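Local atomic coordinates of hydroxylase (Rhodococcus sp., PDB entry 2OR0), a protein that probably acts as a flavin-dependent hydroxylase, using reduced flavin and molecular oxygen to put one oxygen atom into its substrate. Residues L256-A261 / L381-H386; A261-T266 / W346-A351; N306-S311 / I342-R347. All coordinates share one frame; numbering follows the deposited sequence.

Contact 1 (L256-A261 / L381-H386); sequences LGITAA and LAHAVH
I258 and T259, on helix 250-277, lie across from V385 and H386 in the short 3-10 turn 384-386, with the CA atoms of I258 and V385 8.0 Å apart. The backbones do not bond to each other, and side chains fill the gap. I258 has the largest share of the buried surface, 80 Å². Its CD1 lies over one face of the H383 ring, 3.9 Å from the ring centroid, in a CH-pi contact. CG2 of I258, the other branch, packs against CG2 of V385 at 3.5 Å. The same CG2 also approaches H386 CE1 at an oblique angle. H383 is held from within its own segment. V385 N donates to H383 ND1 at 3.0 Å, almost straight (175°) and nearly in the ring plane. The ring can take this bond because its CG stands anti to the backbone N (chi1 -164°). With an alanine here, V385 N would probably lose this acceptor and I258 CD1 the ring face beneath it. The polar part of the contact is next door. T259 OG1 meets the edge of the H386 ring and hydrogen-bonds NE2 at 2.9 Å. T259 OG1 is also hydrogen-bonded, and more strongly, by Q341 NE2, and ND1 of H386 bonds to G380 O. R338 and Q341 both bond to the carbonyl oxygen of V385. The chemistry is therefore mixed: an apolar patch round I258 beside a buried polar pair. Both ring nitrogens of H386 are engaged, which would be expected to hold the ring in one rotation.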
loop_
_atom_site.group_PDB
_atom_site.type_symbol
_atom_site.label_atom_id
_atom_site.label_comp_id
_atom_site.label_asym_id
_atom_site.label_seq_id
_atom_site.Cartn_x
_atom_site.Cartn_y
_atom_site.Cartn_z
ATOM N N LEU A 256 -0.903 -5.948 -0.524
ATOM C CA LEU A 256 -0.012 -6.391 0.564
ATOM C C LEU A 256 0.662 -5.207 1.225
ATOM O O LEU A 256 0.704 -5.100 2.458
ATOM C CB LEU A 256 1.049 -7.392 0.050
ATOM C CG LEU A 256 2.114 -7.907 1.045
ATOM C CD1 LEU A 256 1.472 -8.808 2.110
ATOM C CD2 LEU A 256 3.250 -8.658 0.306
ATOM N N GLY A 257 1.202 -4.311 0.399
ATOM C CA GLY A 257 1.830 -3.105 0.906
ATOM C C GLY A 257 0.874 -2.201 1.664
ATOM O O GLY A 257 1.246 -1.586 2.675
ATOM N N ILE A 258 -0.352 -2.113 1.166
ATOM C CA ILE A 258 -1.364 -1.220 1.714
ATOM C C ILE A 258 -1.837 -1.724 3.111
ATOM O O ILE A 258 -1.857 -0.977 4.065
ATOM C CB ILE A 258 -2.571 -1.102 0.726
ATOM C CG1 ILE A 258 -2.193 -0.196 -0.461
ATOM C CG2 ILE A 258 -3.784 -0.558 1.423
ATOM C CD1 ILE A 258 -3.128 -0.324 -1.642
ATOM N N THR A 259 -2.209 -2.994 3.189
ATOM C CA THR A 259 -2.622 -3.613 4.453
ATOM C C THR A 259 -1.456 -3.750 5.439
ATOM O O THR A 259 -1.624 -3.497 6.635
ATOM C CB THR A 259 -3.348 -4.927 4.190
ATOM O OG1 THR A 259 -4.440 -4.640 3.316
ATOM C CG2 THR A 259 -3.895 -5.548 5.482
ATOM N N ALA A 260 -0.257 -4.068 4.948
ATOM C CA ALA A 260 0.933 -3.997 5.816
ATOM C C ALA A 260 1.112 -2.617 6.453
ATOM O O ALA A 260 1.397 -2.512 7.647
ATOM C CB ALA A 260 2.197 -4.410 5.060
ATOM N N ALA A 261 0.943 -1.549 5.663
ATOM C CA ALA A 261 1.032 -0.186 6.188
ATOM C C ALA A 261 -0.000 0.044 7.269
ATOM O O ALA A 261 0.357 0.523 8.329
ATOM C CB ALA A 261 0.892 0.853 5.065
ATOM N N LEU A 381 -7.942 2.490 6.190
ATOM C CA LEU A 381 -9.045 1.519 6.087
ATOM C C LEU A 381 -10.054 1.867 5.003
ATOM O O LEU A 381 -10.794 0.974 4.541
ATOM C CB LEU A 381 -9.795 1.365 7.446
ATOM C CG LEU A 381 -10.768 0.181 7.588
ATOM C CD1 LEU A 381 -9.997 -1.121 7.380
ATOM C CD2 LEU A 381 -11.529 0.130 8.955
ATOM N N ALA A 382 -10.130 3.157 4.644
ATOM C CA ALA A 382 -11.067 3.657 3.605
ATOM C C ALA A 382 -10.645 3.287 2.165
ATOM O O ALA A 382 -11.407 3.447 1.229
ATOM C CB ALA A 382 -11.232 5.191 3.735
ATOM N N HIS A 383 -9.429 2.782 1.985
ATOM C CA HIS A 383 -8.981 2.353 0.653
ATOM C C HIS A 383 -9.850 1.245 0.071
ATOM O O HIS A 383 -10.381 0.398 0.794
ATOM C CB HIS A 383 -7.505 1.926 0.687
ATOM C CG HIS A 383 -6.864 1.851 -0.671
ATOM N ND1 HIS A 383 -7.131 0.837 -1.564
ATOM C CD2 HIS A 383 -5.968 2.664 -1.280
ATOM C CE1 HIS A 383 -6.426 1.028 -2.667
ATOM N NE2 HIS A 383 -5.701 2.120 -2.512
ATOM N N ALA A 384 -9.976 1.241 -1.248
ATOM C CA ALA A 384 -10.819 0.269 -1.959
ATOM C C ALA A 384 -10.421 -1.173 -1.689
ATOM O O ALA A 384 -11.279 -2.058 -1.704
ATOM C CB ALA A 384 -10.790 0.559 -3.515
ATOM N N VAL A 385 -9.136 -1.421 -1.426
ATOM C CA VAL A 385 -8.695 -2.801 -1.152
ATOM C C VAL A 385 -9.149 -3.313 0.212
ATOM O O VAL A 385 -8.969 -4.497 0.510
ATOM C CB VAL A 385 -7.161 -3.067 -1.336
ATOM C CG1 VAL A 385 -6.726 -2.762 -2.757
ATOM C CG2 VAL A 385 -6.338 -2.276 -0.339
ATOM N N HIS A 386 -9.768 -2.444 1.014
ATOM C CA HIS A 386 -10.356 -2.882 2.271
ATOM C C HIS A 386 -11.858 -3.076 2.285
ATOM O O HIS A 386 -12.384 -3.501 3.313
ATOM C CB HIS A 386 -9.895 -1.982 3.425
ATOM C CG HIS A 386 -8.407 -1.948 3.571
ATOM N ND1 HIS A 386 -7.689 -0.780 3.681
ATOM C CD2 HIS A 386 -7.498 -2.951 3.556
ATOM C CE1 HIS A 386 -6.402 -1.067 3.760
ATOM N NE2 HIS A 386 -6.264 -2.380 3.681
#

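Contact 2 (A261-T266 / W346-A351); sequences AVIGIT and WRAVRA
V262 and V349 touch methyl to methyl, CG1 of V262 meeting CG2 of V349 at 3.6 Å. The two side chains cross at a slant. One turn further along, T266 sits against A348. Its CG2 lies 3.6 Å from the carbonyl oxygen of A348. Its OG1 comes equally close to the CB of A348, but makes no hydrogen bond across the contact. I263 adds a looser touch, with CG1 4.3 Å from the A348 CB. A348 is thus met by I263 and T266, and its small methyl lets the backbones come near. The CA atoms of I263 and A348 are 6.0 Å apart.

What sets T266 in place is its own helix. OG1 occupies the position between the backbone N and the carbonyl carbon (chi1 66°). From there it donates a hydrogen bond of 2.8 Å to the I263 oxygen, one turn back. The donor approaches that oxygen off the carbonyl plane. This bond satisfies the buried hydroxyl proton and leaves CG2 to lie against the neighbouring helix. The helix segments themselves run nearly parallel, at 22°, with axes 9.1 Å apart at closest approach. No hydrogen bond joins them, so this is plain packing of small and branched residues. It is consistent with the C-terminal helical bundle of the acyl-CoA dehydrogenase family.

An acetate ion, probably from the crystallisation liquor, lies about 4 Å from the V349 side chain. Helix 292-324 covers one flank, where I305 touches T266 and S308 touches I263. Helix 370-381 also packs here, through A377 on T266 and H378 on V349, while helix 78-91 meets A261 and I265.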
loop_
_atom_site.group_PDB
_atom_site.type_symbol
_atom_site.label_atom_id
_atom_site.label_comp_id
_atom_site.label_asym_id
_atom_site.label_seq_id
_atom_site.Cartn_x
_atom_site.Cartn_y
_atom_site.Cartn_z
ATOM N N ALA A 261 0.943 -1.549 5.663
ATOM C CA ALA A 261 1.032 -0.186 6.188
ATOM C C ALA A 261 -0.000 0.044 7.269
ATOM O O ALA A 261 0.357 0.523 8.329
ATOM C CB ALA A 261 0.892 0.853 5.065
ATOM N N VAL A 262 -1.256 -0.351 7.032
ATOM C CA VAL A 262 -2.291 -0.242 8.061
ATOM C C VAL A 262 -1.906 -1.022 9.349
ATOM O O VAL A 262 -2.052 -0.515 10.461
ATOM C CB VAL A 262 -3.669 -0.696 7.548
ATOM C CG1 VAL A 262 -4.695 -0.769 8.700
ATOM C CG2 VAL A 262 -4.181 0.278 6.433
ATOM N N ILE A 263 -1.419 -2.256 9.184
ATOM C CA ILE A 263 -1.009 -3.043 10.331
ATOM C C ILE A 263 0.103 -2.380 11.139
ATOM O O ILE A 263 -0.011 -2.277 12.346
ATOM C CB ILE A 263 -0.705 -4.530 9.958
ATOM C CG1 ILE A 263 -2.017 -5.191 9.468
ATOM C CG2 ILE A 263 -0.197 -5.261 11.191
ATOM C CD1 ILE A 263 -1.858 -6.567 8.752
ATOM N N GLY A 264 1.160 -1.928 10.471
ATOM C CA GLY A 264 2.261 -1.253 11.145
ATOM C C GLY A 264 1.860 0.065 11.777
ATOM O O GLY A 264 2.388 0.454 12.839
ATOM N N ILE A 265 0.916 0.769 11.148
ATOM C CA ILE A 265 0.372 1.970 11.775
ATOM C C ILE A 265 -0.277 1.631 13.131
ATOM O O ILE A 265 -0.087 2.332 14.093
ATOM C CB ILE A 265 -0.637 2.733 10.837
ATOM C CG1 ILE A 265 0.126 3.409 9.705
ATOM C CG2 ILE A 265 -1.440 3.768 11.632
ATOM C CD1 ILE A 265 -0.736 3.696 8.415
ATOM N N THR A 266 -1.048 0.561 13.191
ATOM C CA THR A 266 -1.715 0.214 14.444
ATOM C C THR A 266 -0.710 -0.260 15.476
ATOM O O THR A 266 -0.907 -0.037 16.652
ATOM C CB THR A 266 -2.850 -0.817 14.256
ATOM O OG1 THR A 266 -2.321 -2.085 13.835
ATOM C CG2 THR A 266 -3.876 -0.302 13.225
ATOM N N TRP A 346 -9.123 -4.800 8.982
ATOM C CA TRP A 346 -10.236 -4.480 9.846
ATOM C C TRP A 346 -9.962 -4.844 11.331
ATOM O O TRP A 346 -10.272 -4.061 12.239
ATOM C CB TRP A 346 -11.513 -5.172 9.364
ATOM C CG TRP A 346 -12.167 -4.446 8.172
ATOM C CD1 TRP A 346 -11.733 -4.435 6.843
ATOM C CD2 TRP A 346 -13.351 -3.626 8.209
ATOM N NE1 TRP A 346 -12.616 -3.686 6.066
ATOM C CE2 TRP A 346 -13.592 -3.166 6.881
ATOM C CE3 TRP A 346 -14.243 -3.256 9.231
ATOM C CZ2 TRP A 346 -14.684 -2.358 6.559
ATOM C CZ3 TRP A 346 -15.340 -2.431 8.906
ATOM C CH2 TRP A 346 -15.542 -1.999 7.580
ATOM N N ARG A 347 -9.392 -6.034 11.541
ATOM C CA ARG A 347 -9.050 -6.543 12.868
ATOM C C ARG A 347 -8.110 -5.574 13.592
ATOM O O ARG A 347 -8.318 -5.257 14.752
ATOM C CB ARG A 347 -8.416 -7.960 12.759
ATOM C CG ARG A 347 -8.272 -8.711 14.113
ATOM C CD ARG A 347 -7.642 -10.114 13.914
ATOM N NE ARG A 347 -8.371 -10.898 12.904
ATOM C CZ ARG A 347 -7.926 -11.181 11.677
ATOM N NH1 ARG A 347 -6.724 -10.784 11.271
ATOM N NH2 ARG A 347 -8.682 -11.873 10.859
ATOM N N ALA A 348 -7.097 -5.112 12.881
ATOM C CA ALA A 348 -6.051 -4.262 13.428
ATOM C C ALA A 348 -6.617 -2.886 13.747
ATOM O O ALA A 348 -6.377 -2.340 14.828
ATOM C CB ALA A 348 -4.921 -4.161 12.437
ATOM N N VAL A 349 -7.420 -2.339 12.839
ATOM C CA VAL A 349 -8.043 -1.038 13.120
ATOM C C VAL A 349 -9.006 -1.080 14.313
ATOM O O VAL A 349 -8.950 -0.192 15.176
ATOM C CB VAL A 349 -8.690 -0.390 11.880
ATOM C CG1 VAL A 349 -9.337 0.943 12.273
ATOM C CG2 VAL A 349 -7.620 -0.170 10.793
ATOM N N ARG A 350 -9.869 -2.095 14.369
ATOM C CA ARG A 350 -10.759 -2.228 15.510
ATOM C C ARG A 350 -9.994 -2.323 16.847
ATOM O O ARG A 350 -10.451 -1.785 17.865
ATOM C CB ARG A 350 -11.679 -3.439 15.388
ATOM C CG ARG A 350 -12.864 -3.239 14.407
ATOM C CD ARG A 350 -13.923 -4.345 14.592
ATOM N NE ARG A 350 -14.974 -4.249 13.574
ATOM C CZ ARG A 350 -15.045 -5.022 12.492
ATOM N NH1 ARG A 350 -14.119 -5.967 12.292
ATOM N NH2 ARG A 350 -16.042 -4.856 11.608
ATOM N N ALA A 351 -8.863 -3.019 16.841
ATOM C CA ALA A 351 -8.009 -3.178 18.030
ATOM C C ALA A 351 -7.379 -1.848 18.454
ATOM O O ALA A 351 -7.277 -1.529 19.667
ATOM C CB ALA A 351 -6.917 -4.209 17.738
#

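Contact 3 (N306-S311 / I342-R347); sequences NASRVS and IAAAWR
S308 and A344 bring the two helices very close, with their CA atoms 4.3 Å apart. The hydrogen bonds come first. S308 OG donates to the main-chain oxygen of A344 at 2.8 Å. It arrives in the carbonyl plane, on a lone pair, at a C=O...donor angle of 121°. The same OG accepts a longer bond, 3.3 Å, from NH1 of R347. That bond is bent at the hydrogen and leaves the guanidinium plane at a tilt. One serine hydroxyl therefore gives to the backbone and takes from the arginine. R347 gets there by a bend: CG is anti to the backbone N (chi1 -169°), and the chain then turns at chi3 and brings NH1 back to S308. Within its own helix, S311 OG donates to the A307 oxygen at 2.8 Å. S311 N reaches the same oxygen from the opposite face of its plane.

The apolar contacts are small. CB of S308 and CB of A344 lie 3.9 Å apart. CB of A307 rests against CD of R347, on the aliphatic part of the arginine arm. S308 and A344 are buried, whereas A307, S311 and R347 are partly exposed. I263 of helix 250-277 touches both S308 and A344.

The helix segments are antiparallel, at 158°, and their axes approach to 8.5 Å. Serine and alanine at the meeting point permit that spacing. Helices 292-324 and 331-356 follow each other in the chain, so this is an antiparallel helical hairpin, consistent with the C-terminal bundle of acyl-CoA dehydrogenase relatives.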
loop_
_atom_site.group_PDB
_atom_site.type_symbol
_atom_site.label_atom_id
_atom_site.label_comp_id
_atom_site.label_asym_id
_atom_site.label_seq_id
_atom_site.Cartn_x
_atom_site.Cartn_y
_atom_site.Cartn_z
ATOM N N ASN A 306 -1.447 -8.608 16.348
ATOM C CA ASN A 306 -0.497 -9.676 15.953
ATOM C C ASN A 306 -1.163 -10.668 15.014
ATOM O O ASN A 306 -0.554 -11.054 14.031
ATOM C CB ASN A 306 0.094 -10.441 17.148
ATOM C CG ASN A 306 0.892 -11.662 16.697
ATOM O OD1 ASN A 306 0.365 -12.777 16.624
ATOM N ND2 ASN A 306 2.118 -11.437 16.313
ATOM N N ALA A 307 -2.406 -11.074 15.309
ATOM C CA ALA A 307 -3.124 -11.993 14.429
ATOM C C ALA A 307 -3.206 -11.472 12.983
ATOM O O ALA A 307 -3.158 -12.271 12.029
ATOM C CB ALA A 307 -4.494 -12.344 14.947
ATOM N N SER A 308 -3.289 -10.149 12.831
ATOM C CA SER A 308 -3.363 -9.539 11.487
ATOM C C SER A 308 -2.032 -9.612 10.769
ATOM O O SER A 308 -1.981 -9.993 9.581
ATOM C CB SER A 308 -3.827 -8.084 11.562
ATOM O OG SER A 308 -5.169 -8.010 12.044
ATOM N N ARG A 309 -0.967 -9.219 11.472
ATOM C CA ARG A 309 0.396 -9.274 10.936
ATOM C C ARG A 309 0.716 -10.692 10.413
ATOM O O ARG A 309 1.102 -10.846 9.248
ATOM C CB ARG A 309 1.422 -8.846 11.994
ATOM C CG ARG A 309 2.895 -9.220 11.638
ATOM C CD ARG A 309 3.845 -8.927 12.820
ATOM N NE ARG A 309 4.290 -7.521 12.845
ATOM C CZ ARG A 309 5.423 -7.081 12.312
ATOM N NH1 ARG A 309 6.260 -7.938 11.731
ATOM N NH2 ARG A 309 5.730 -5.790 12.378
ATOM N N VAL A 310 0.499 -11.712 11.242
ATOM C CA VAL A 310 0.889 -13.085 10.891
ATOM C C VAL A 310 0.032 -13.637 9.778
ATOM O O VAL A 310 0.555 -14.285 8.871
ATOM C CB VAL A 310 0.931 -14.079 12.116
ATOM C CG1 VAL A 310 1.801 -13.502 13.260
ATOM C CG2 VAL A 310 -0.439 -14.385 12.614
ATOM N N SER A 311 -1.270 -13.353 9.835
ATOM C CA SER A 311 -2.208 -13.806 8.810
ATOM C C SER A 311 -1.899 -13.292 7.423
ATOM O O SER A 311 -1.930 -14.045 6.463
ATOM C CB SER A 311 -3.623 -13.380 9.171
ATOM O OG SER A 311 -4.038 -14.177 10.240
ATOM N N ILE A 342 -8.125 -8.478 3.722
ATOM C CA ILE A 342 -9.133 -7.498 4.086
ATOM C C ILE A 342 -9.418 -7.604 5.597
ATOM O O ILE A 342 -9.371 -6.606 6.294
ATOM C CB ILE A 342 -10.437 -7.734 3.302
ATOM C CG1 ILE A 342 -10.283 -7.327 1.845
ATOM C CG2 ILE A 342 -11.617 -6.975 3.959
ATOM C CD1 ILE A 342 -11.320 -7.994 0.935
ATOM N N ALA A 343 -9.725 -8.813 6.076
ATOM C CA ALA A 343 -9.950 -9.088 7.523
ATOM C C ALA A 343 -8.802 -8.616 8.405
ATOM O O ALA A 343 -9.038 -8.140 9.538
ATOM C CB ALA A 343 -10.184 -10.579 7.743
ATOM N N ALA A 344 -7.566 -8.762 7.916
ATOM C CA ALA A 344 -6.401 -8.314 8.667
ATOM C C ALA A 344 -6.419 -6.785 8.911
ATOM O O ALA A 344 -6.099 -6.338 10.013
ATOM C CB ALA A 344 -5.105 -8.714 7.973
ATOM N N ALA A 345 -6.754 -5.997 7.881
ATOM C CA ALA A 345 -6.876 -4.536 8.061
ATOM C C ALA A 345 -7.952 -4.191 9.108
ATOM O O ALA A 345 -7.705 -3.407 10.024
ATOM C CB ALA A 345 -7.176 -3.831 6.726
ATOM N N TRP A 346 -9.123 -4.800 8.982
ATOM C CA TRP A 346 -10.236 -4.480 9.846
ATOM C C TRP A 346 -9.962 -4.844 11.331
ATOM O O TRP A 346 -10.272 -4.061 12.239
ATOM C CB TRP A 346 -11.513 -5.172 9.364
ATOM C CG TRP A 346 -12.167 -4.446 8.172
ATOM C CD1 TRP A 346 -11.733 -4.435 6.843
ATOM C CD2 TRP A 346 -13.351 -3.626 8.209
ATOM N NE1 TRP A 346 -12.616 -3.686 6.066
ATOM C CE2 TRP A 346 -13.592 -3.166 6.881
ATOM C CE3 TRP A 346 -14.243 -3.256 9.231
ATOM C CZ2 TRP A 346 -14.684 -2.358 6.559
ATOM C CZ3 TRP A 346 -15.340 -2.431 8.906
ATOM C CH2 TRP A 346 -15.542 -1.999 7.580
ATOM N N ARG A 347 -9.392 -6.034 11.541
ATOM C CA ARG A 347 -9.050 -6.543 12.868
ATOM C C ARG A 347 -8.110 -5.574 13.592
ATOM O O ARG A 347 -8.318 -5.257 14.752
ATOM C CB ARG A 347 -8.416 -7.960 12.759
ATOM C CG ARG A 347 -8.272 -8.711 14.113
ATOM C CD ARG A 347 -7.642 -10.114 13.914
ATOM N NE ARG A 347 -8.371 -10.898 12.904
ATOM C CZ ARG A 347 -7.926 -11.181 11.677
ATOM N NH1 ARG A 347 -6.724 -10.784 11.271
ATOM N NH2 ARG A 347 -8.682 -11.873 10.859
#

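From the N terminus, helix 250-277 comes first and supplies the opening segments of contacts 1 and 2, which share A261. Helix 292-324 follows, and contact 3 closes the shortest loop when helix 331-356 packs back on it. Contact 2 ends on that same helix, so contacts 2 and 3 share W346 and R347. The chain then runs through helix 370-381 to the turn where contact 1 closes the longest loop, with both others nested inside. L381 of contact 1 packs on V349 of contact 2. W346 NE1 probably bonds to H386 O, joining contact 1 to helix 331-356. Together they tie three long helices and the loop before helix 389-399.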